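Local coordinates for protein Fdc1 (Candida dubliniensis, PDB 4ZAD) that catalyses prenylated-FMN-dependent decarboxylation of aromatic acids, probably cinnamic, ferulic and p-coumaric acid, to their vinyl derivatives, at residues A[367-372]-A[410-415]; A[117-122]-A[249-254]; A[22-27]-A[49-54]. All coordinates share one frame; numbering follows the deposited sequence.

Interaction 1. Residues A[367-372]-A[410-415]; sequences ALWLAV and LHEIIL
Ile-414 lays its CD1 methyl over one face of the Trp-369 indole, 3.7 Å from the centroid of the six-membered ring. This CH-pi contact is displaced toward the rim, where CD1 of Ile-414 comes to 3.3 Å from CE3 of Trp-369. With CG1 beside its own backbone N (chi1 -68°) and the chain straight at chi2, the isoleucine carries its terminal methyl across to the neighbouring strand. At the pyrrole end of the indole, CB of Glu-412 stands 3.8 Å from CD1 of Trp-369; the two side chains run alongside each other, carboxylate and ring planes 48° apart. Two hydrogen bonds, to Thr-473 OG1 and Tyr-432 OH, grip OE2 of the buried Glu-412. The ring of Tyr-432 stacks on Trp-369, linking the acid's partner to the indole.

On the opposite face the two segments meet through aliphatic side chains. CD2 of Leu-370 meets CD1 of Leu-410 at 3.8 Å, CG2 of Val-372 meets CG2 of Ile-413 at 3.6 Å, the side chains set obliquely, and CD2 of Leu-415 lies beside CB of Val-372. Between the faces runs a parallel ladder: Leu-370 bonds through N to Glu-412 O and through O to Ile-414 N, and Val-372 N follows to Ile-414 O. Where the strands begin, Leu-368 O is gripped twice, by His-411 N at 2.9 Å and Glu-412 N at 3.1 Å.

The connection runs through helices 376-381 and 386-399, a beta-alpha-beta crossover, and the second helix packs on Ile-413 and Leu-415, while helix 334-347 covers Leu-370 and Leu-410. Trp-369 and Glu-412 also touch Thr-433 and Pro-438 of the second subunit. In the mixed sheet of the C-terminal domain, the pair lies between antiparallel strand 356-360 and parallel strand 470-475.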
ATOM      1  N   ALA A 367      -2.075  11.756  -1.995  1.00 21.27           N
ATOM      2  CA  ALA A 367      -2.094  12.633  -3.145  1.00 20.88           C
ATOM      3  C   ALA A 367      -0.735  13.260  -3.342  1.00 20.75           C
ATOM      4  O   ALA A 367      -0.636  14.355  -3.898  1.00 22.53           O
ATOM      5  CB  ALA A 367      -3.195  13.687  -3.041  1.00 19.98           C
ATOM      6  N   LEU A 368       0.301  12.525  -2.936  1.00 20.19           N
ATOM      7  CA  LEU A 368       1.706  12.849  -3.211  1.00 19.42           C
ATOM      8  C   LEU A 368       2.238  12.076  -4.424  1.00 19.53           C
ATOM      9  O   LEU A 368       3.268  12.454  -4.994  1.00 20.55           O
ATOM     10  CB  LEU A 368       2.563  12.535  -1.997  1.00 18.92           C
ATOM     11  CG  LEU A 368       2.372  13.535  -0.855  1.00 19.71           C
ATOM     12  CD1 LEU A 368       2.682  12.954   0.487  1.00 17.63           C
ATOM     13  CD2 LEU A 368       3.206  14.794  -1.120  1.00 16.88           C
ATOM     14  N   TRP A 369       1.530  11.027  -4.847  1.00 19.06           N
ATOM     15  CA  TRP A 369       1.976  10.180  -5.965  1.00 18.37           C
ATOM     16  C   TRP A 369       1.007  10.302  -7.071  1.00 18.06           C
ATOM     17  O   TRP A 369      -0.189  10.344  -6.835  1.00 18.20           O
ATOM     18  CB  TRP A 369       1.924   8.709  -5.597  1.00 18.19           C
ATOM     19  CG  TRP A 369       2.943   8.205  -4.756  1.00 15.05           C
ATOM     20  CD1 TRP A 369       3.846   8.907  -4.036  1.00 16.53           C
ATOM     21  CD2 TRP A 369       3.156   6.835  -4.469  1.00 11.65           C
ATOM     22  NE1 TRP A 369       4.641   8.039  -3.313  1.00 16.87           N
ATOM     23  CE2 TRP A 369       4.230   6.756  -3.578  1.00 13.74           C
ATOM     24  CE3 TRP A 369       2.528   5.663  -4.873  1.00 12.03           C
ATOM     25  CZ2 TRP A 369       4.703   5.554  -3.104  1.00 15.11           C
ATOM     26  CZ3 TRP A 369       2.973   4.486  -4.415  1.00 11.05           C
ATOM     27  CH2 TRP A 369       4.066   4.424  -3.534  1.00 16.55           C
ATOM     28  N   LEU A 370       1.497  10.239  -8.287  1.00 18.20           N
ATOM     29  CA  LEU A 370       0.593  10.182  -9.461  1.00 17.66           C
ATOM     30  C   LEU A 370       1.010   8.977 -10.255  1.00 16.98           C
ATOM     31  O   LEU A 370       2.106   8.912 -10.731  1.00 17.28           O
ATOM     32  CB  LEU A 370       0.700  11.441 -10.334  1.00 17.15           C
ATOM     33  CG  LEU A 370      -0.236  11.488 -11.554  1.00 16.34           C
ATOM     34  CD1 LEU A 370      -1.675  11.617 -11.053  1.00 15.34           C
ATOM     35  CD2 LEU A 370       0.088  12.615 -12.539  1.00 10.57           C
ATOM     36  N   ALA A 371       0.145   7.999 -10.355  1.00 17.55           N
ATOM     37  CA  ALA A 371       0.412   6.846 -11.188  1.00 17.96           C
ATOM     38  C   ALA A 371       0.096   7.255 -12.602  1.00 18.84           C
ATOM     39  O   ALA A 371      -0.939   7.920 -12.836  1.00 18.97           O
ATOM     40  CB  ALA A 371      -0.464   5.662 -10.764  1.00 17.25           C
ATOM     41  N   VAL A 372       0.954   6.844 -13.540  1.00 19.37           N
ATOM     42  CA  VAL A 372       0.746   7.108 -14.978  1.00 19.99           C
ATOM     43  C   VAL A 372       0.731   5.821 -15.777  1.00 19.91           C
ATOM     44  O   VAL A 372       1.753   5.194 -15.937  1.00 19.94           O
ATOM     45  CB  VAL A 372       1.873   8.004 -15.495  1.00 20.31           C
ATOM     46  CG1 VAL A 372       1.821   8.136 -17.015  1.00 19.87           C
ATOM     47  CG2 VAL A 372       1.770   9.363 -14.813  1.00 20.78           C
ATOM     48  N   LEU A 410       2.166  17.220  -6.321  1.00 22.01           N
ATOM     49  CA  LEU A 410       2.610  15.848  -6.598  1.00 22.36           C
ATOM     50  C   LEU A 410       4.091  15.720  -6.334  1.00 22.16           C
ATOM     51  O   LEU A 410       4.828  16.673  -6.634  1.00 22.59           O
ATOM     52  CB  LEU A 410       2.265  15.474  -8.047  1.00 21.82           C
ATOM     53  CG  LEU A 410       0.745  15.401  -8.303  1.00 23.24           C
ATOM     54  CD1 LEU A 410       0.467  15.272  -9.817  1.00 26.62           C
ATOM     55  CD2 LEU A 410       0.034  14.298  -7.540  1.00 18.62           C
ATOM     56  N   HIS A 411       4.747  14.873  -5.745  1.00 24.66           N
ATOM     57  CA  HIS A 411       6.087  14.659  -5.531  1.00 23.85           C
ATOM     58  C   HIS A 411       6.750  13.423  -6.166  1.00 23.35           C
ATOM     59  O   HIS A 411       7.952  13.374  -6.275  1.00 22.65           O
ATOM     60  CB  HIS A 411       6.466  14.719  -4.073  1.00 24.44           C
ATOM     61  CG  HIS A 411       6.815  16.090  -3.566  1.00 26.81           C
ATOM     62  ND1 HIS A 411       5.879  17.099  -3.431  1.00 31.07           N
ATOM     63  CD2 HIS A 411       7.968  16.584  -3.056  1.00 26.73           C
ATOM     64  CE1 HIS A 411       6.453  18.165  -2.904  1.00 28.45           C
ATOM     65  NE2 HIS A 411       7.722  17.884  -2.682  1.00 27.48           N
ATOM     66  N   GLU A 412       5.968  12.435  -6.580  1.00 23.20           N
ATOM     67  CA  GLU A 412       6.522  11.258  -7.220  1.00 23.05           C
ATOM     68  C   GLU A 412       5.566  10.803  -8.313  1.00 22.90           C
ATOM     69  O   GLU A 412       4.362  10.679  -8.094  1.00 23.46           O
ATOM     70  CB  GLU A 412       6.764  10.166  -6.188  1.00 23.50           C
ATOM     71  CG  GLU A 412       7.364   8.896  -6.763  1.00 24.16           C
ATOM     72  CD  GLU A 412       8.293   8.166  -5.812  1.00 22.57           C
ATOM     73  OE1 GLU A 412       8.421   8.579  -4.642  1.00 26.08           O
ATOM     74  OE2 GLU A 412       8.902   7.178  -6.249  1.00 20.61           O
ATOM     75  N   ILE A 413       6.099  10.620  -9.513  1.00 22.07           N
ATOM     76  CA  ILE A 413       5.297  10.244 -10.661  1.00 21.46           C
ATOM     77  C   ILE A 413       5.767   8.843 -10.966  1.00 21.14           C
ATOM     78  O   ILE A 413       6.969   8.585 -10.925  1.00 20.78           O
ATOM     79  CB  ILE A 413       5.550  11.109 -11.879  1.00 21.35           C
ATOM     80  CG1 ILE A 413       5.498  12.604 -11.518  1.00 21.70           C
ATOM     81  CG2 ILE A 413       4.554  10.731 -12.991  1.00 20.87           C
ATOM     82  CD1 ILE A 413       4.130  13.115 -11.008  1.00 23.59           C
ATOM     83  N   ILE A 414       4.822   7.946 -11.231  1.00 19.88           N
ATOM     84  CA  ILE A 414       5.110   6.543 -11.276  1.00 19.18           C
ATOM     85  C   ILE A 414       4.697   5.988 -12.613  1.00 19.54           C
ATOM     86  O   ILE A 414       3.547   5.957 -12.933  1.00 20.05           O
ATOM     87  CB  ILE A 414       4.373   5.854 -10.192  1.00 18.83           C
ATOM     88  CG1 ILE A 414       4.972   6.280  -8.834  1.00 18.04           C
ATOM     89  CG2 ILE A 414       4.477   4.363 -10.379  1.00 17.58           C
ATOM     90  CD1 ILE A 414       4.328   5.624  -7.665  1.00 13.03           C
ATOM     91  N   LEU A 415       5.650   5.630 -13.448  1.00 20.21           N
ATOM     92  CA  LEU A 415       5.319   5.202 -14.789  1.00 19.96           C
ATOM     93  C   LEU A 415       5.203   3.686 -14.753  1.00 20.10           C
ATOM     94  O   LEU A 415       6.116   3.021 -14.303  1.00 20.42           O
ATOM     95  CB  LEU A 415       6.385   5.651 -15.755  1.00 19.58           C
ATOM     96  CG  LEU A 415       6.673   7.168 -15.768  1.00 20.51           C
ATOM     97  CD1 LEU A 415       7.926   7.466 -16.692  1.00 19.87           C
ATOM     98  CD2 LEU A 415       5.516   8.021 -16.172  1.00 14.74           C
TER

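Interaction 2. Residues A[117-122]-A[249-254]; sequences PPVLVP and NQAVPV
Three peptide carbonyls, of Val-252, Val-119 and Val-254, are the flat groups through which the segments meet. That of Val-252 is met from above its plane: Val-119 N sits 46° out of it and donates to Val-252 O at 3.2 Å, while CB of Pro-118 presses on the same oxygen at 3.3 Å. The carbonyl of Val-119 takes its donor less steeply, Val-254 N lying 2.9 Å from Val-119 O and tilted 28° from the plane. Val-254 O is approached nearly along the C=O axis by Val-121 N, at 2.8 Å. With CG anti to the backbone N (chi1 -178°), the chi2 turn brings CD1 of Leu-120 to 3.3 Å from Val-254 O.

These bonds make a short parallel pairing, strand 119-120 forming one outer strand of a three-stranded mixed sheet whose middle strand, 253-256, continues antiparallel to strand 263-265. Chain 249-254 enters it from helix 240-247, which ends in a Schellman motif at Asn-249.

Apolar side chains meet on both faces. CG1 of Val-254 meets CB of Pro-118 at 3.7 Å; on the other face, CB of Ala-251 lies 3.9 Å from CG1 of Val-119, and CG1 of Val-121 runs beside CB of Pro-253. Helix 240-247 backs the contact through Ala-241 on Pro-118 and Ile-244 on Val-252. The side chain of Val-254 comes within about 4 Å of that of Trp-175, a residue that binds prenylated FMN.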
ATOM      1  N   PRO A 117     -22.020  29.788 -20.080  1.00 29.64           N
ATOM      2  CA  PRO A 117     -21.787  30.707 -18.965  1.00 28.98           C
ATOM      3  C   PRO A 117     -22.973  30.815 -18.040  1.00 28.14           C
ATOM      4  O   PRO A 117     -24.081  30.632 -18.477  1.00 27.38           O
ATOM      5  CB  PRO A 117     -21.498  32.069 -19.639  1.00 28.91           C
ATOM      6  CG  PRO A 117     -21.694  31.873 -21.110  1.00 29.97           C
ATOM      7  CD  PRO A 117     -21.922  30.420 -21.410  1.00 29.79           C
ATOM      8  N   PRO A 118     -22.737  31.216 -16.782  1.00 28.16           N
ATOM      9  CA  PRO A 118     -23.808  31.379 -15.833  1.00 28.63           C
ATOM     10  C   PRO A 118     -24.784  32.455 -16.293  1.00 29.55           C
ATOM     11  O   PRO A 118     -24.415  33.319 -17.093  1.00 29.23           O
ATOM     12  CB  PRO A 118     -23.073  31.801 -14.556  1.00 28.32           C
ATOM     13  CG  PRO A 118     -21.913  32.488 -15.000  1.00 26.98           C
ATOM     14  CD  PRO A 118     -21.509  31.870 -16.302  1.00 28.07           C
ATOM     15  N   VAL A 119     -26.024  32.364 -15.813  1.00 30.55           N
ATOM     16  CA  VAL A 119     -27.075  33.305 -16.158  1.00 31.22           C
ATOM     17  C   VAL A 119     -27.521  33.987 -14.889  1.00 32.38           C
ATOM     18  O   VAL A 119     -27.811  33.338 -13.910  1.00 31.92           O
ATOM     19  CB  VAL A 119     -28.307  32.629 -16.786  1.00 31.49           C
ATOM     20  CG1 VAL A 119     -28.985  31.707 -15.804  1.00 31.65           C
ATOM     21  CG2 VAL A 119     -29.342  33.684 -17.254  1.00 32.44           C
ATOM     22  N   LEU A 120     -27.542  35.312 -14.916  1.00 34.18           N
ATOM     23  CA  LEU A 120     -28.104  36.112 -13.835  1.00 35.58           C
ATOM     24  C   LEU A 120     -29.611  35.887 -13.693  1.00 36.12           C
ATOM     25  O   LEU A 120     -30.318  35.779 -14.674  1.00 36.98           O
ATOM     26  CB  LEU A 120     -27.840  37.589 -14.137  1.00 35.96           C
ATOM     27  CG  LEU A 120     -28.311  38.623 -13.113  1.00 37.12           C
ATOM     28  CD1 LEU A 120     -27.685  38.309 -11.762  1.00 34.79           C
ATOM     29  CD2 LEU A 120     -27.960  40.079 -13.646  1.00 37.43           C
ATOM     30  N   VAL A 121     -30.095  35.822 -12.466  1.00 36.70           N
ATOM     31  CA  VAL A 121     -31.526  35.792 -12.204  1.00 36.87           C
ATOM     32  C   VAL A 121     -31.838  36.719 -11.017  1.00 37.70           C
ATOM     33  O   VAL A 121     -30.922  37.184 -10.329  1.00 37.29           O
ATOM     34  CB  VAL A 121     -31.980  34.378 -11.860  1.00 37.11           C
ATOM     35  CG1 VAL A 121     -31.401  33.390 -12.853  1.00 36.24           C
ATOM     36  CG2 VAL A 121     -31.564  34.036 -10.416  1.00 36.13           C
ATOM     37  N   PRO A 122     -33.136  37.010 -10.783  1.00 38.53           N
ATOM     38  CA  PRO A 122     -33.451  37.972  -9.728  1.00 38.41           C
ATOM     39  C   PRO A 122     -33.344  37.361  -8.346  1.00 38.54           C
ATOM     40  O   PRO A 122     -33.465  36.145  -8.207  1.00 38.35           O
ATOM     41  CB  PRO A 122     -34.890  38.380 -10.019  1.00 38.65           C
ATOM     42  CG  PRO A 122     -35.426  37.380 -11.001  1.00 38.89           C
ATOM     43  CD  PRO A 122     -34.286  36.727 -11.668  1.00 38.59           C
ATOM     44  N   ASN A 249     -24.823  20.659 -18.369  1.00 34.30           N
ATOM     45  CA  ASN A 249     -25.603  20.965 -19.589  1.00 34.89           C
ATOM     46  C   ASN A 249     -26.657  22.045 -19.298  1.00 33.86           C
ATOM     47  O   ASN A 249     -27.786  21.967 -19.734  1.00 34.11           O
ATOM     48  CB  ASN A 249     -26.240  19.688 -20.229  1.00 35.19           C
ATOM     49  CG  ASN A 249     -26.753  19.937 -21.709  1.00 38.52           C
ATOM     50  OD1 ASN A 249     -25.997  20.398 -22.599  1.00 38.39           O
ATOM     51  ND2 ASN A 249     -28.045  19.638 -21.951  1.00 39.50           N
ATOM     52  N   GLN A 250     -26.252  23.050 -18.537  1.00 33.14           N
ATOM     53  CA  GLN A 250     -27.154  24.038 -18.001  1.00 32.17           C
ATOM     54  C   GLN A 250     -26.422  25.155 -17.236  1.00 31.28           C
ATOM     55  O   GLN A 250     -25.698  24.885 -16.306  1.00 30.78           O
ATOM     56  CB  GLN A 250     -28.130  23.387 -17.024  1.00 32.40           C
ATOM     57  CG  GLN A 250     -29.092  24.418 -16.486  1.00 32.46           C
ATOM     58  CD  GLN A 250     -30.131  23.868 -15.602  1.00 32.95           C
ATOM     59  OE1 GLN A 250     -30.526  22.703 -15.715  1.00 33.20           O
ATOM     60  NE2 GLN A 250     -30.618  24.720 -14.700  1.00 31.98           N
ATOM     61  N   ALA A 251     -26.696  26.406 -17.617  1.00 30.65           N
ATOM     62  CA  ALA A 251     -26.210  27.622 -16.962  1.00 29.57           C
ATOM     63  C   ALA A 251     -26.424  27.635 -15.446  1.00 28.88           C
ATOM     64  O   ALA A 251     -27.564  27.544 -14.992  1.00 29.47           O
ATOM     65  CB  ALA A 251     -26.942  28.825 -17.542  1.00 28.71           C
ATOM     66  N   VAL A 252     -25.362  27.842 -14.671  1.00 27.29           N
ATOM     67  CA  VAL A 252     -25.546  28.068 -13.255  1.00 26.31           C
ATOM     68  C   VAL A 252     -26.291  29.375 -12.999  1.00 25.49           C
ATOM     69  O   VAL A 252     -25.813  30.472 -13.292  1.00 25.06           O
ATOM     70  CB  VAL A 252     -24.236  28.082 -12.454  1.00 27.03           C
ATOM     71  CG1 VAL A 252     -24.560  28.201 -10.933  1.00 25.07           C
ATOM     72  CG2 VAL A 252     -23.422  26.816 -12.741  1.00 26.05           C
ATOM     73  N   PRO A 253     -27.487  29.257 -12.464  1.00 24.38           N
ATOM     74  CA  PRO A 253     -28.186  30.459 -12.085  1.00 24.22           C
ATOM     75  C   PRO A 253     -27.477  31.222 -10.936  1.00 24.03           C
ATOM     76  O   PRO A 253     -27.191  30.648  -9.905  1.00 23.05           O
ATOM     77  CB  PRO A 253     -29.549  29.929 -11.658  1.00 24.91           C
ATOM     78  CG  PRO A 253     -29.338  28.528 -11.269  1.00 24.28           C
ATOM     79  CD  PRO A 253     -28.137  28.034 -11.986  1.00 23.71           C
ATOM     80  N   VAL A 254     -27.197  32.503 -11.149  1.00 24.26           N
ATOM     81  CA  VAL A 254     -26.459  33.326 -10.203  1.00 24.80           C
ATOM     82  C   VAL A 254     -27.192  34.631  -9.898  1.00 25.63           C
ATOM     83  O   VAL A 254     -27.985  35.149 -10.706  1.00 25.66           O
ATOM     84  CB  VAL A 254     -24.984  33.703 -10.703  1.00 25.15           C
ATOM     85  CG1 VAL A 254     -24.116  32.455 -11.021  1.00 25.27           C
ATOM     86  CG2 VAL A 254     -24.976  34.663 -11.899  1.00 23.62           C
TER

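Interaction 3. Residues A[22-27]-A[49-54]; sequences LIEIDT and APLFNN
Ile-25 leans along strand 49-52: its CB is 3.8 Å from Leu-51 O, its CG1 passes the same oxygen slightly farther off, and its CD1 meets both CE2 of Phe-52, at 3.8 Å, and CB of Pro-50, at 3.9 Å. CG1 beside the backbone N (chi1 -58°) and an extended chi2 give the side chain this reach, alongside both partners and pointing the same way. On the reverse face, CD1 of Leu-22 rests 3.2 Å from Ala-49 O and also meets the Ala-49 methyl, while Glu-24 runs alongside Leu-51.

The two strands are the parallel pair of a beta-alpha-beta unit whose crossover helix, 34-45, packs on Phe-52. The ladder between the strands passes from Ile-23 N to Ala-49 O, from Leu-51 N to Ile-23 O, then from Ile-25 N to Leu-51 O at 2.8 Å, an almost straight bond (172° at the hydrogen), and finally from Asn-53 N to Ile-25 O.

Past the strand ends, Asn-54 continues the link: its ND2 donates to Asp-26 O at 3.1 Å, the acceptor lying in the plane of the amide. A water there accepts from Asn-54 N at 2.8 Å and donates to Ile-25 O at 2.7 Å, giving that carbonyl a second donor. Tyr-511 of the second subunit packs on Ile-25, and Tyr-512 of that subunit on Ile-23 and Pro-50; Thr-27 OG1 is hydrogen-bonded to Lys-510 O of the same subunit.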
ATOM      1  N   LEU A  22     -27.204   8.692   4.014  1.00 39.28           N
ATOM      2  CA  LEU A  22     -27.278   9.848   4.928  1.00 40.07           C
ATOM      3  C   LEU A  22     -27.942   9.504   6.293  1.00 40.94           C
ATOM      4  O   LEU A  22     -29.026   8.912   6.348  1.00 41.32           O
ATOM      5  CB  LEU A  22     -28.080  10.958   4.271  1.00 39.84           C
ATOM      6  CG  LEU A  22     -28.025  12.278   5.021  1.00 39.75           C
ATOM      7  CD1 LEU A  22     -26.709  13.002   4.712  1.00 38.92           C
ATOM      8  CD2 LEU A  22     -29.224  13.105   4.634  1.00 39.76           C
ATOM      9  N   ILE A  23     -27.298   9.901   7.382  1.00 41.76           N
ATOM     10  CA  ILE A  23     -27.868   9.767   8.719  1.00 42.66           C
ATOM     11  C   ILE A  23     -28.069  11.139   9.331  1.00 42.31           C
ATOM     12  O   ILE A  23     -27.097  11.867   9.518  1.00 42.20           O
ATOM     13  CB  ILE A  23     -26.927   8.924   9.613  1.00 43.22           C
ATOM     14  CG1 ILE A  23     -26.962   7.447   9.158  1.00 45.99           C
ATOM     15  CG2 ILE A  23     -27.317   9.001  11.059  1.00 43.84           C
ATOM     16  CD1 ILE A  23     -28.395   6.788   9.033  1.00 47.27           C
ATOM     17  N   GLU A  24     -29.318  11.516   9.593  1.00 41.94           N
ATOM     18  CA  GLU A  24     -29.579  12.716  10.380  1.00 42.58           C
ATOM     19  C   GLU A  24     -29.237  12.362  11.834  1.00 42.21           C
ATOM     20  O   GLU A  24     -29.623  11.302  12.318  1.00 42.20           O
ATOM     21  CB  GLU A  24     -31.042  13.222  10.272  1.00 42.87           C
ATOM     22  CG  GLU A  24     -31.638  13.276   8.828  1.00 45.24           C
ATOM     23  CD  GLU A  24     -32.632  14.429   8.574  1.00 48.69           C
ATOM     24  OE1 GLU A  24     -32.667  15.395   9.365  1.00 50.86           O
ATOM     25  OE2 GLU A  24     -33.375  14.390   7.557  1.00 50.96           O
ATOM     26  N   ILE A  25     -28.456  13.211  12.495  1.00 41.45           N
ATOM     27  CA  ILE A  25     -28.201  13.085  13.922  1.00 40.95           C
ATOM     28  C   ILE A  25     -28.910  14.215  14.660  1.00 41.22           C
ATOM     29  O   ILE A  25     -28.539  15.400  14.540  1.00 40.59           O
ATOM     30  CB  ILE A  25     -26.726  13.197  14.271  1.00 40.44           C
ATOM     31  CG1 ILE A  25     -25.912  12.134  13.552  1.00 40.04           C
ATOM     32  CG2 ILE A  25     -26.532  13.047  15.758  1.00 40.19           C
ATOM     33  CD1 ILE A  25     -24.417  12.358  13.669  1.00 37.98           C
ATOM     34  N   ASP A  26     -29.921  13.831  15.431  1.00 41.59           N
ATOM     35  CA  ASP A  26     -30.655  14.760  16.293  1.00 42.22           C
ATOM     36  C   ASP A  26     -30.061  14.927  17.713  1.00 41.79           C
ATOM     37  O   ASP A  26     -30.499  15.802  18.449  1.00 41.85           O
ATOM     38  CB  ASP A  26     -32.121  14.324  16.382  1.00 42.50           C
ATOM     39  CG  ASP A  26     -32.799  14.304  15.030  1.00 44.04           C
ATOM     40  OD1 ASP A  26     -32.172  14.735  14.042  1.00 45.71           O
ATOM     41  OD2 ASP A  26     -33.963  13.868  14.952  1.00 47.25           O
ATOM     42  N   THR A  27     -29.074  14.118  18.086  1.00 41.65           N
ATOM     43  CA  THR A  27     -28.421  14.232  19.408  1.00 41.92           C
ATOM     44  C   THR A  27     -27.426  15.389  19.480  1.00 41.79           C
ATOM     45  O   THR A  27     -26.567  15.560  18.601  1.00 42.01           O
ATOM     46  CB  THR A  27     -27.610  12.962  19.722  1.00 41.83           C
ATOM     47  OG1 THR A  27     -28.432  11.826  19.482  1.00 42.04           O
ATOM     48  CG2 THR A  27     -27.106  12.972  21.150  1.00 41.50           C
ATOM     49  N   ALA A  49     -23.031   9.746   5.373  1.00 33.79           N
ATOM     50  CA  ALA A  49     -22.667  11.129   5.631  1.00 34.04           C
ATOM     51  C   ALA A  49     -23.574  11.602   6.745  1.00 33.65           C
ATOM     52  O   ALA A  49     -24.777  11.414   6.648  1.00 33.28           O
ATOM     53  CB  ALA A  49     -22.863  11.993   4.369  1.00 33.38           C
ATOM     54  N   PRO A  50     -23.003  12.211   7.797  1.00 33.53           N
ATOM     55  CA  PRO A  50     -23.815  12.728   8.882  1.00 33.94           C
ATOM     56  C   PRO A  50     -24.300  14.163   8.663  1.00 34.19           C
ATOM     57  O   PRO A  50     -23.512  15.083   8.463  1.00 35.06           O
ATOM     58  CB  PRO A  50     -22.868  12.658  10.084  1.00 33.97           C
ATOM     59  CG  PRO A  50     -21.540  12.847   9.520  1.00 33.89           C
ATOM     60  CD  PRO A  50     -21.569  12.315   8.108  1.00 33.66           C
ATOM     61  N   LEU A  51     -25.606  14.326   8.684  1.00 34.00           N
ATOM     62  CA  LEU A  51     -26.216  15.610   8.826  1.00 34.10           C
ATOM     63  C   LEU A  51     -26.404  15.879  10.341  1.00 34.87           C
ATOM     64  O   LEU A  51     -27.081  15.128  11.054  1.00 35.17           O
ATOM     65  CB  LEU A  51     -27.533  15.614   8.076  1.00 33.60           C
ATOM     66  CG  LEU A  51     -28.297  16.925   7.965  1.00 34.54           C
ATOM     67  CD1 LEU A  51     -27.432  18.093   7.529  1.00 32.50           C
ATOM     68  CD2 LEU A  51     -29.486  16.719   7.005  1.00 36.62           C
ATOM     69  N   PHE A  52     -25.768  16.937  10.827  1.00 35.08           N
ATOM     70  CA  PHE A  52     -25.860  17.316  12.213  1.00 35.08           C
ATOM     71  C   PHE A  52     -26.923  18.368  12.340  1.00 36.15           C
ATOM     72  O   PHE A  52     -26.680  19.520  11.995  1.00 35.48           O
ATOM     73  CB  PHE A  52     -24.560  17.939  12.674  1.00 34.80           C
ATOM     74  CG  PHE A  52     -23.424  17.008  12.701  1.00 32.37           C
ATOM     75  CD1 PHE A  52     -22.612  16.876  11.611  1.00 30.16           C
ATOM     76  CD2 PHE A  52     -23.155  16.264  13.838  1.00 31.15           C
ATOM     77  CE1 PHE A  52     -21.563  16.024  11.643  1.00 30.45           C
ATOM     78  CE2 PHE A  52     -22.104  15.427  13.874  1.00 29.99           C
ATOM     79  CZ  PHE A  52     -21.303  15.302  12.774  1.00 30.49           C
ATOM     80  N   ASN A  53     -28.097  17.971  12.836  1.00 38.00           N
ATOM     81  CA  ASN A  53     -29.212  18.899  13.043  1.00 38.87           C
ATOM     82  C   ASN A  53     -29.169  19.629  14.397  1.00 39.57           C
ATOM     83  O   ASN A  53     -29.768  20.685  14.545  1.00 39.83           O
ATOM     84  CB  ASN A  53     -30.551  18.177  12.930  1.00 39.34           C
ATOM     85  CG  ASN A  53     -30.800  17.544  11.561  1.00 40.72           C
ATOM     86  OD1 ASN A  53     -31.492  16.522  11.481  1.00 42.51           O
ATOM     87  ND2 ASN A  53     -30.282  18.149  10.488  1.00 41.02           N
ATOM     88  N   ASN A  54     -28.483  19.069  15.392  1.00 40.23           N
ATOM     89  CA  ASN A  54     -28.528  19.623  16.755  1.00 40.56           C
ATOM     90  C   ASN A  54     -27.131  19.821  17.279  1.00 40.29           C
ATOM     91  O   ASN A  54     -26.610  18.989  17.983  1.00 38.82           O
ATOM     92  CB  ASN A  54     -29.341  18.688  17.679  1.00 41.08           C
ATOM     93  CG  ASN A  54     -29.613  19.284  19.096  1.00 41.49           C
ATOM     94  OD1 ASN A  54     -29.272  20.434  19.415  1.00 40.74           O
ATOM     95  ND2 ASN A  54     -30.241  18.471  19.939  1.00 40.65           N
TER
HETATM   96  O   HOH W   1     -26.639  16.941  15.582  1.00 39.98           O

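How the interactions relate
All three interactions are parallel strand pairings, but they belong to three different sheets and share no element. Interaction 1 is fully buried, mixing a ring, an acid and aliphatic groups inside the core. Interactions 2 and 3 are partly buried. Interaction 2 is the shortest pairing, rich in proline and small side chains, and lies closest to a flavin-binding residue. Interaction 3 extends its ladder with an asparagine side chain and a water. Interactions 1 and 3 both enclose crossover helices and both touch the second subunit, although they lie on opposite sides of the chain's centre, their own centres about 37 Å apart.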